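Local structure of GTP-binding nuclear protein GSP1 (Encephalitozoon cuniculi, 4DJT) at residues Y27-L32 with E188-N193; L54-N59 with T174-L179; A69-K74 with Y194-P199. The protein binds GDP with magnesium as a small GTPase of the Ran family, and probably serves in the import of proteins into the nucleus and the export of RNA. All blocks are in the same frame, centred on the assembly; numbering follows the deposited sequence. Where two conformers were deposited one is given.

Interaction 1: residues Y27-L32 with E188-N193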
loop_
_atom_site.group_PDB
_atom_site.type_symbol
_atom_site.label_atom_id
_atom_site.label_comp_id
_atom_site.label_asym_id
_atom_site.label_seq_id
_atom_site.Cartn_x
_atom_site.Cartn_y
_atom_site.Cartn_z
ATOM N N TYR A 27 2.957 2.105 7.776
ATOM C CA TYR A 27 1.551 1.976 7.457
ATOM C C TYR A 27 1.018 0.593 7.785
ATOM O O TYR A 27 0.068 0.472 8.555
ATOM C CB TYR A 27 1.323 2.249 5.997
ATOM C CG TYR A 27 -0.133 2.146 5.536
ATOM C CD1 TYR A 27 -1.073 3.116 5.898
ATOM C CD2 TYR A 27 -0.535 1.147 4.684
ATOM C CE1 TYR A 27 -2.377 3.051 5.450
ATOM C CE2 TYR A 27 -1.842 1.073 4.228
ATOM C CZ TYR A 27 -2.763 2.026 4.625
ATOM O OH TYR A 27 -4.075 1.943 4.144
ATOM N N ILE A 28 1.653 -0.456 7.236
ATOM C CA ILE A 28 1.052 -1.792 7.248
ATOM C C ILE A 28 1.485 -2.683 8.415
ATOM O O ILE A 28 0.783 -3.616 8.745
ATOM C CB ILE A 28 1.343 -2.535 5.947
ATOM C CG1 ILE A 28 0.341 -3.694 5.718
ATOM C CG2 ILE A 28 2.814 -2.947 5.916
ATOM C CD1 ILE A 28 -1.108 -3.261 5.504
ATOM N N ASN A 29 2.659 -2.415 9.010
ATOM C CA ASN A 29 3.282 -3.367 9.919
ATOM C C ASN A 29 2.620 -3.238 11.327
ATOM O O ASN A 29 3.260 -2.813 12.314
ATOM C CB ASN A 29 4.772 -3.128 9.967
ATOM C CG ASN A 29 5.516 -4.137 10.821
ATOM O OD1 ASN A 29 5.032 -5.244 11.085
ATOM N ND2 ASN A 29 6.682 -3.754 11.265
ATOM N N ARG A 30 1.320 -3.533 11.326
ATOM C CA ARG A 30 0.470 -3.491 12.500
ATOM C C ARG A 30 -0.091 -4.878 12.721
ATOM O O ARG A 30 -0.008 -5.743 11.862
ATOM C CB ARG A 30 -0.643 -2.438 12.310
ATOM C CG ARG A 30 -0.087 -1.040 12.088
ATOM C CD ARG A 30 -1.175 -0.034 11.669
ATOM N NE ARG A 30 -0.943 1.196 12.386
ATOM C CZ ARG A 30 -0.264 2.239 11.932
ATOM N NH1 ARG A 30 -0.091 3.297 12.723
ATOM N NH2 ARG A 30 0.169 2.276 10.684
ATOM N N VAL A 31 -0.658 -5.107 13.885
ATOM C CA VAL A 31 -1.092 -6.449 14.214
ATOM C C VAL A 31 -2.107 -6.980 13.209
ATOM O O VAL A 31 -1.941 -8.094 12.706
ATOM C CB VAL A 31 -1.634 -6.526 15.659
ATOM C CG1 VAL A 31 -2.349 -7.843 15.890
ATOM C CG2 VAL A 31 -0.495 -6.296 16.655
ATOM N N LEU A 32 -3.123 -6.173 12.875
ATOM C CA LEU A 32 -4.142 -6.578 11.861
ATOM C C LEU A 32 -4.711 -7.950 12.229
ATOM O O LEU A 32 -5.132 -8.114 13.366
ATOM C CB LEU A 32 -3.531 -6.523 10.448
ATOM C CG LEU A 32 -2.877 -5.167 10.138
ATOM C CD1 LEU A 32 -2.137 -5.183 8.787
ATOM C CD2 LEU A 32 -3.923 -4.028 10.154
ATOM N N GLU A 188 -2.437 -1.761 16.236
ATOM C CA GLU A 188 -1.265 -1.677 17.071
ATOM C C GLU A 188 -0.016 -2.048 16.257
ATOM O O GLU A 188 -0.026 -3.000 15.487
ATOM C CB GLU A 188 -1.406 -2.537 18.325
ATOM C CG GLU A 188 -2.441 -1.985 19.280
ATOM C CD GLU A 188 -2.784 -2.891 20.451
ATOM O OE1 GLU A 188 -2.368 -4.080 20.500
ATOM O OE2 GLU A 188 -3.492 -2.392 21.346
ATOM N N PRO A 189 1.032 -1.212 16.365
ATOM C CA PRO A 189 2.312 -1.568 15.720
ATOM C C PRO A 189 2.789 -2.935 16.186
ATOM O O PRO A 189 2.672 -3.246 17.371
ATOM C CB PRO A 189 3.272 -0.464 16.206
ATOM C CG PRO A 189 2.381 0.714 16.485
ATOM C CD PRO A 189 1.075 0.130 16.980
ATOM N N THR A 190 3.328 -3.753 15.277
ATOM C CA THR A 190 3.753 -5.106 15.643
ATOM C C THR A 190 4.966 -5.166 16.545
ATOM O O THR A 190 5.149 -6.159 17.246
ATOM C CB THR A 190 4.126 -5.963 14.436
ATOM O OG1 THR A 190 5.168 -5.323 13.702
ATOM C CG2 THR A 190 2.914 -6.173 13.484
ATOM N N GLU A 191 5.834 -4.163 16.443
ATOM C CA GLU A 191 7.167 -4.180 17.068
ATOM C C GLU A 191 8.082 -5.265 16.452
ATOM O O GLU A 191 9.086 -5.686 17.057
ATOM C CB GLU A 191 7.050 -4.318 18.608
ATOM C CG GLU A 191 6.065 -3.333 19.212
ATOM C CD GLU A 191 5.894 -3.497 20.719
ATOM O OE1 GLU A 191 6.896 -3.387 21.435
ATOM O OE2 GLU A 191 4.746 -3.756 21.166
ATOM N N VAL A 192 7.757 -5.691 15.222
ATOM C CA VAL A 192 8.542 -6.666 14.495
ATOM C C VAL A 192 9.270 -5.922 13.393
ATOM O O VAL A 192 8.647 -5.354 12.483
ATOM C CB VAL A 192 7.693 -7.785 13.849
ATOM C CG1 VAL A 192 8.595 -8.744 13.056
ATOM C CG2 VAL A 192 6.890 -8.534 14.926
ATOM N N ASN A 193 10.584 -5.859 13.517
ATOM C CA ASN A 193 11.394 -5.317 12.445
ATOM C C ASN A 193 11.895 -6.437 11.552
ATOM O O ASN A 193 12.705 -7.268 11.971
ATOM C CB ASN A 193 12.589 -4.558 13.003
ATOM C CG ASN A 193 13.647 -4.314 11.944
ATOM O OD1 ASN A 193 13.319 -3.969 10.808
ATOM N ND2 ASN A 193 14.950 -4.519 12.320
#
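The carbonyl of E188 opens the contact: its O takes the backbone N-H of V31 at 2.7 Å, with the donor lying nearly in line with the C=O bond. The same oxygen sits 3.1 Å from R30 CA, and V31 CG2 also rests against it. E188 thus bonds through its backbone; its side chain starts out away from 27-32, though CB still brushes V31 CG2. P189 comes next, its CA 4.2 Å from R30 CA, the midpoint of a single backbone bridge. T190 closes that bridge with its N-H on N29 O, 3.1 Å long and fairly straight at 168°.

The hydroxyl of T190 sits between its own backbone N and carbonyl carbon (chi1 58°), which lets OG1 reach N29 OD1 at 2.6 Å, coming in above the plane of the amide instead of along a lone pair. OG1 accepts in turn from the N-H of V192, an ST turn that bends the chain back toward N29. The methyl CG2 of T190 packs on the backbone of R30. V192 then offers its carbonyl O to N29 ND2, 2.8 Å away and close to the plane of the amide.

N29 stands just past the end of helix 24-28, its CG swung anti to the backbone N (chi1 -176°), and both ends of its amide are used across the contact, OD1 as acceptor and ND2 as donor. Two partners of opposite polarity fix which way round the amide lies. R30, whose guanidinium turns back to Y27 O and on to A156, ties the same turn to the nucleotide-binding loop around A156. Backbone bonds, the N29 amide and the T190 hydroxyl, rather than paired charges, therefore join the C-terminal extension to the end of the P-loop helix.

Interaction 2: residues L54-N59 with T174-L179; sequences LDDQGN and TGRPDL
D55 OD1 is gripped by two backbone N-H groups a little further along its own loop, those of Q57 at 2.8 Å and N59 at 2.9 Å, which reach it from opposite faces of the carboxylate. The bond from Q57 makes an Asx turn. The other oxygen, OD2, takes N59 ND2 on its syn lone pair and looks across to R176 NH1, a long salt bridge at 3.7 Å.

The main grip across the contact is between R176 and D56. With CG between its backbone N and carbonyl carbon (chi1 60°), D56 turns its carboxylate to the arginine, which meets it end-on: NH2 gives to OD2 at 2.8 Å on the syn lone pair, while NH1 reaches OD1 at 3.0 Å from above the carboxylate. The two planes stand 44° apart.

These partners belong to two type I turns, D55 to G58 in the hairpin between strands 46-54 and 60-68, and R176 to L179 just beyond helix 164-174. The contact thus clips a beta-hairpin of the G domain to the chain leaving its last helix.

Over one face of the guanidinium lies the Q57 amide, stacked with the planes 19° apart; over the opposite face comes L179 CA. Beside the salt bridge, L179 presses CG on D55 CB at 3.9 Å and also touches I61 and L167. D56 OD1 also accepts from the backbone N of I180.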
loop_
_atom_site.group_PDB
_atom_site.type_symbol
_atom_site.label_atom_id
_atom_site.label_comp_id
_atom_site.label_asym_id
_atom_site.label_seq_id
_atom_site.Cartn_x
_atom_site.Cartn_y
_atom_site.Cartn_z
ATOM N N LEU A 54 -14.956 -6.993 7.773
ATOM C CA LEU A 54 -16.329 -7.449 7.503
ATOM C C LEU A 54 -17.090 -6.278 6.909
ATOM O O LEU A 54 -17.000 -5.136 7.401
ATOM C CB LEU A 54 -16.951 -7.899 8.822
ATOM C CG LEU A 54 -18.294 -8.607 8.876
ATOM C CD1 LEU A 54 -18.330 -9.840 7.987
ATOM C CD2 LEU A 54 -18.535 -9.011 10.331
ATOM N N ASP A 55 -17.800 -6.514 5.815
ATOM C CA ASP A 55 -18.606 -5.462 5.245
ATOM C C ASP A 55 -20.074 -5.480 5.724
ATOM O O ASP A 55 -20.475 -6.307 6.568
ATOM C CB ASP A 55 -18.464 -5.428 3.706
ATOM C CG ASP A 55 -19.297 -6.476 2.997
ATOM O OD1 ASP A 55 -20.259 -6.991 3.608
ATOM O OD2 ASP A 55 -19.000 -6.747 1.801
ATOM N N ASP A 56 -20.820 -4.495 5.242
ATOM C CA ASP A 56 -22.185 -4.196 5.708
ATOM C C ASP A 56 -23.201 -5.249 5.264
ATOM O O ASP A 56 -24.377 -5.210 5.679
ATOM C CB ASP A 56 -22.626 -2.825 5.175
ATOM C CG ASP A 56 -22.625 -2.757 3.655
ATOM O OD1 ASP A 56 -21.535 -2.682 3.059
ATOM O OD2 ASP A 56 -23.716 -2.718 3.043
ATOM N N GLN A 57 -22.767 -6.129 4.371
ATOM C CA GLN A 57 -23.578 -7.241 3.886
ATOM C C GLN A 57 -23.053 -8.580 4.389
ATOM O O GLN A 57 -23.461 -9.648 3.898
ATOM C CB GLN A 57 -23.597 -7.224 2.359
ATOM C CG GLN A 57 -24.559 -6.189 1.826
ATOM C CD GLN A 57 -24.640 -6.182 0.318
ATOM O OE1 GLN A 57 -24.071 -7.050 -0.364
ATOM N NE2 GLN A 57 -25.343 -5.197 -0.217
ATOM N N GLY A 58 -22.145 -8.521 5.368
ATOM C CA GLY A 58 -21.614 -9.721 6.011
ATOM C C GLY A 58 -20.564 -10.482 5.204
ATOM O O GLY A 58 -20.279 -11.623 5.515
ATOM N N ASN A 59 -19.978 -9.863 4.182
ATOM C CA ASN A 59 -18.890 -10.514 3.456
ATOM C C ASN A 59 -17.579 -10.302 4.201
ATOM O O ASN A 59 -17.348 -9.231 4.786
ATOM C CB ASN A 59 -18.734 -9.994 2.035
ATOM C CG ASN A 59 -20.042 -9.941 1.278
ATOM O OD1 ASN A 59 -20.518 -10.948 0.769
ATOM N ND2 ASN A 59 -20.606 -8.747 1.166
ATOM N N THR A 174 -15.547 -5.380 -5.507
ATOM C CA THR A 174 -16.936 -5.885 -5.369
ATOM C C THR A 174 -17.898 -5.218 -6.345
ATOM O O THR A 174 -18.984 -5.756 -6.621
ATOM C CB THR A 174 -17.521 -5.702 -3.947
ATOM O OG1 THR A 174 -17.629 -4.294 -3.633
ATOM C CG2 THR A 174 -16.697 -6.425 -2.884
ATOM N N GLY A 175 -17.529 -4.046 -6.853
ATOM C CA GLY A 175 -18.420 -3.263 -7.678
ATOM C C GLY A 175 -19.509 -2.500 -6.919
ATOM O O GLY A 175 -20.391 -1.936 -7.549
ATOM N N ARG A 176 -19.446 -2.488 -5.580
ATOM C CA ARG A 176 -20.469 -1.906 -4.737
ATOM C C ARG A 176 -19.949 -0.575 -4.207
ATOM O O ARG A 176 -19.150 -0.548 -3.281
ATOM C CB ARG A 176 -20.794 -2.789 -3.528
ATOM C CG ARG A 176 -21.514 -4.117 -3.775
ATOM C CD ARG A 176 -21.778 -4.820 -2.423
ATOM N NE ARG A 176 -22.594 -3.941 -1.578
ATOM C CZ ARG A 176 -22.411 -3.674 -0.277
ATOM N NH1 ARG A 176 -21.450 -4.247 0.461
ATOM N NH2 ARG A 176 -23.232 -2.803 0.300
ATOM N N PRO A 177 -20.409 0.544 -4.782
ATOM C CA PRO A 177 -19.852 1.841 -4.359
ATOM C C PRO A 177 -20.259 2.220 -2.942
ATOM O O PRO A 177 -19.612 3.076 -2.314
ATOM C CB PRO A 177 -20.461 2.838 -5.374
ATOM C CG PRO A 177 -21.605 2.111 -6.014
ATOM C CD PRO A 177 -21.270 0.660 -5.972
ATOM N N ASP A 178 -21.316 1.584 -2.440
ATOM C CA ASP A 178 -21.828 1.870 -1.083
ATOM C C ASP A 178 -21.373 0.874 -0.030
ATOM O O ASP A 178 -21.799 0.942 1.123
ATOM C CB ASP A 178 -23.352 1.994 -1.084
ATOM C CG ASP A 178 -24.066 0.790 -1.714
ATOM O OD1 ASP A 178 -23.450 -0.096 -2.342
ATOM O OD2 ASP A 178 -25.297 0.771 -1.593
ATOM N N LEU A 179 -20.435 0.002 -0.390
ATOM C CA LEU A 179 -19.891 -0.938 0.558
ATOM C C LEU A 179 -19.231 -0.146 1.661
ATOM O O LEU A 179 -18.494 0.790 1.386
ATOM C CB LEU A 179 -18.881 -1.870 -0.126
ATOM C CG LEU A 179 -18.133 -2.929 0.681
ATOM C CD1 LEU A 179 -17.604 -4.012 -0.265
ATOM C CD2 LEU A 179 -16.969 -2.294 1.490
#

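Interaction 3: residues A69-K74 with Y194-P199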
loop_
_atom_site.group_PDB
_atom_site.type_symbol
_atom_site.label_atom_id
_atom_site.label_comp_id
_atom_site.label_asym_id
_atom_site.label_seq_id
_atom_site.Cartn_x
_atom_site.Cartn_y
_atom_site.Cartn_z
ATOM N N ALA A 69 11.135 -5.796 2.353
ATOM C CA ALA A 69 12.070 -5.773 3.484
ATOM C C ALA A 69 13.160 -4.670 3.311
ATOM O O ALA A 69 14.212 -4.728 3.936
ATOM C CB ALA A 69 12.719 -7.161 3.622
ATOM N N GLY A 70 12.897 -3.674 2.467
ATOM C CA GLY A 70 13.752 -2.530 2.331
ATOM C C GLY A 70 14.613 -2.534 1.076
ATOM O O GLY A 70 15.322 -1.559 0.806
ATOM N N GLN A 71 14.545 -3.605 0.288
ATOM C CA GLN A 71 15.487 -3.757 -0.835
ATOM C C GLN A 71 15.304 -2.684 -1.943
ATOM O O GLN A 71 16.253 -2.439 -2.710
ATOM C CB GLN A 71 15.466 -5.194 -1.412
ATOM C CG GLN A 71 14.197 -5.654 -2.111
ATOM C CD GLN A 71 13.169 -6.212 -1.154
ATOM O OE1 GLN A 71 13.213 -5.933 0.044
ATOM N NE2 GLN A 71 12.217 -6.997 -1.693
ATOM N N GLU A 72 14.119 -2.025 -1.994
ATOM C CA GLU A 72 13.843 -0.928 -2.946
ATOM C C GLU A 72 14.787 0.267 -2.780
ATOM O O GLU A 72 14.893 1.083 -3.680
ATOM C CB GLU A 72 12.378 -0.425 -2.880
ATOM C CG GLU A 72 11.973 0.432 -1.669
ATOM C CD GLU A 72 11.695 -0.383 -0.416
ATOM O OE1 GLU A 72 11.987 -1.607 -0.400
ATOM O OE2 GLU A 72 11.185 0.205 0.535
ATOM N N LYS A 73 15.460 0.349 -1.637
ATOM C CA LYS A 73 16.374 1.452 -1.356
ATOM C C LYS A 73 17.566 1.411 -2.281
ATOM O O LYS A 73 18.069 2.453 -2.690
ATOM C CB LYS A 73 16.850 1.417 0.101
ATOM C CG LYS A 73 15.752 1.678 1.100
ATOM C CD LYS A 73 16.258 1.617 2.526
ATOM C CE LYS A 73 15.112 1.747 3.510
ATOM N NZ LYS A 73 15.589 1.567 4.904
ATOM N N LYS A 74 18.006 0.213 -2.631
ATOM C CA LYS A 74 19.211 0.058 -3.454
ATOM C C LYS A 74 18.952 -0.760 -4.732
ATOM O O LYS A 74 19.801 -0.816 -5.598
ATOM C CB LYS A 74 20.320 -0.584 -2.616
ATOM N N TYR A 194 11.428 -6.455 10.307
ATOM C CA TYR A 194 11.838 -7.462 9.363
ATOM C C TYR A 194 12.714 -6.878 8.246
ATOM O O TYR A 194 13.004 -7.577 7.249
ATOM C CB TYR A 194 10.632 -8.212 8.761
ATOM C CG TYR A 194 9.516 -7.361 8.266
ATOM C CD1 TYR A 194 9.585 -6.717 7.021
ATOM C CD2 TYR A 194 8.366 -7.184 9.035
ATOM C CE1 TYR A 194 8.550 -5.916 6.581
ATOM C CE2 TYR A 194 7.330 -6.406 8.587
ATOM C CZ TYR A 194 7.420 -5.794 7.333
ATOM O OH TYR A 194 6.407 -5.008 6.879
ATOM N N ASP A 195 13.145 -5.633 8.419
ATOM C CA ASP A 195 13.866 -4.952 7.366
ATOM C C ASP A 195 15.301 -5.484 7.320
ATOM O O ASP A 195 15.941 -5.664 8.350
ATOM C CB ASP A 195 13.952 -3.441 7.621
ATOM C CG ASP A 195 12.654 -2.725 7.454
ATOM O OD1 ASP A 195 11.615 -3.345 7.159
ATOM O OD2 ASP A 195 12.678 -1.500 7.603
ATOM N N TYR A 196 15.835 -5.608 6.118
ATOM C CA TYR A 196 17.259 -5.847 5.952
ATOM C C TYR A 196 17.990 -4.595 6.389
ATOM O O TYR A 196 17.522 -3.478 6.178
ATOM C CB TYR A 196 17.606 -6.160 4.498
ATOM C CG TYR A 196 16.808 -7.302 3.888
ATOM C CD1 TYR A 196 16.503 -8.440 4.627
ATOM C CD2 TYR A 196 16.432 -7.276 2.553
ATOM C CE1 TYR A 196 15.823 -9.505 4.064
ATOM C CE2 TYR A 196 15.742 -8.331 1.988
ATOM C CZ TYR A 196 15.444 -9.439 2.748
ATOM O OH TYR A 196 14.733 -10.495 2.202
ATOM N N HIS A 197 19.143 -4.773 7.003
ATOM C CA HIS A 197 19.970 -3.639 7.334
ATOM C C HIS A 197 20.563 -3.037 6.072
ATOM O O HIS A 197 21.059 -3.759 5.207
ATOM C CB HIS A 197 21.093 -4.031 8.280
ATOM C CG HIS A 197 21.897 -2.852 8.748
ATOM N ND1 HIS A 197 21.398 -1.927 9.603
ATOM C CD2 HIS A 197 23.165 -2.398 8.371
ATOM C CE1 HIS A 197 22.338 -0.966 9.823
ATOM N NE2 HIS A 197 23.408 -1.249 9.058
ATOM N N SER A 198 20.567 -1.714 6.001
ATOM C CA SER A 198 21.004 -0.985 4.798
ATOM C C SER A 198 21.908 0.203 5.227
ATOM O O SER A 198 21.397 1.220 5.694
ATOM C CB SER A 198 19.762 -0.485 4.026
ATOM O OG SER A 198 19.954 -0.550 2.615
ATOM N N PRO A 199 23.248 0.056 5.092
ATOM C CA PRO A 199 24.287 0.986 5.634
ATOM C C PRO A 199 24.273 2.441 5.139
ATOM O O PRO A 199 23.291 2.905 4.579
ATOM C CB PRO A 199 25.595 0.334 5.193
ATOM C CG PRO A 199 25.263 -1.098 5.001
ATOM C CD PRO A 199 23.864 -1.147 4.499
HETATM O O HOH W 1 17.896 -2.710 1.752
HETATM O O HOH W 2 13.897 -0.673 5.264
#
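One direct hydrogen bond joins A69 and Y196: the N-H of Y196 gives to A69 O at 2.9 Å, in the carbonyl plane. The same carbonyl is approached by D195 CA, 3.5 Å away, in a weaker C-H contact.

Apolar contact centres on the same pair. The methyl CB of A69 stands over the middle of the Y196 ring, 3.6 Å from its centroid and 12° off the normal, a CH-pi contact. Y196 keeps CG beside its own backbone N (chi1 -54°), which folds the ring back against A69. Q71 OE1 comes obliquely toward CE2 of this ring, while Q71 NE2 bonds to G45 O. Y194 turns the edge of its ring to A69 CA.

Water carries the remaining polar links. One molecule bonds to S198 OG and, weakly, to G70 O. Another accepts from K73 NZ at 2.8 Å and gives a weak bond to D195 OD2; the lysine and the carboxylate, 5.0 Å apart between NZ and OD2, thus meet through solvent.

The tail thereby lies against a loop that reaches the nucleotide, E72 touching GDP and pairing with K24. A69 to K74 follows strand 60-68 and enters the predicted switch II, with a short 3-10 turn at 71-73 ahead of helix 79-82. The C-terminal tail runs alongside, tied by Y194 OH to D67 on strand 60-68 and H49 on strand 46-54, and by Y196 OH to Y40 on strand 39-41.

How the interactions relate
Interactions 1 and 3 are neighbours, their centres about 17 Å apart, and they touch where N29 OD1 packs on Y194 CE2 at 3.6 Å. Their second segments are consecutive, so the chain after helix 164-174 passes from the end of helix 24-28 to the start of switch II near GDP and magnesium. Interaction 2 lies about 26 Å from interaction 1 and about 37 Å from interaction 3 between centres, across the chain's centre from the latter. It comes first along that C-terminal chain and is nested within the loop closed by interaction 1; interaction 3 crosses both. Together they lay the C-terminal extension across the G domain, from the far hairpin to the nucleotide site.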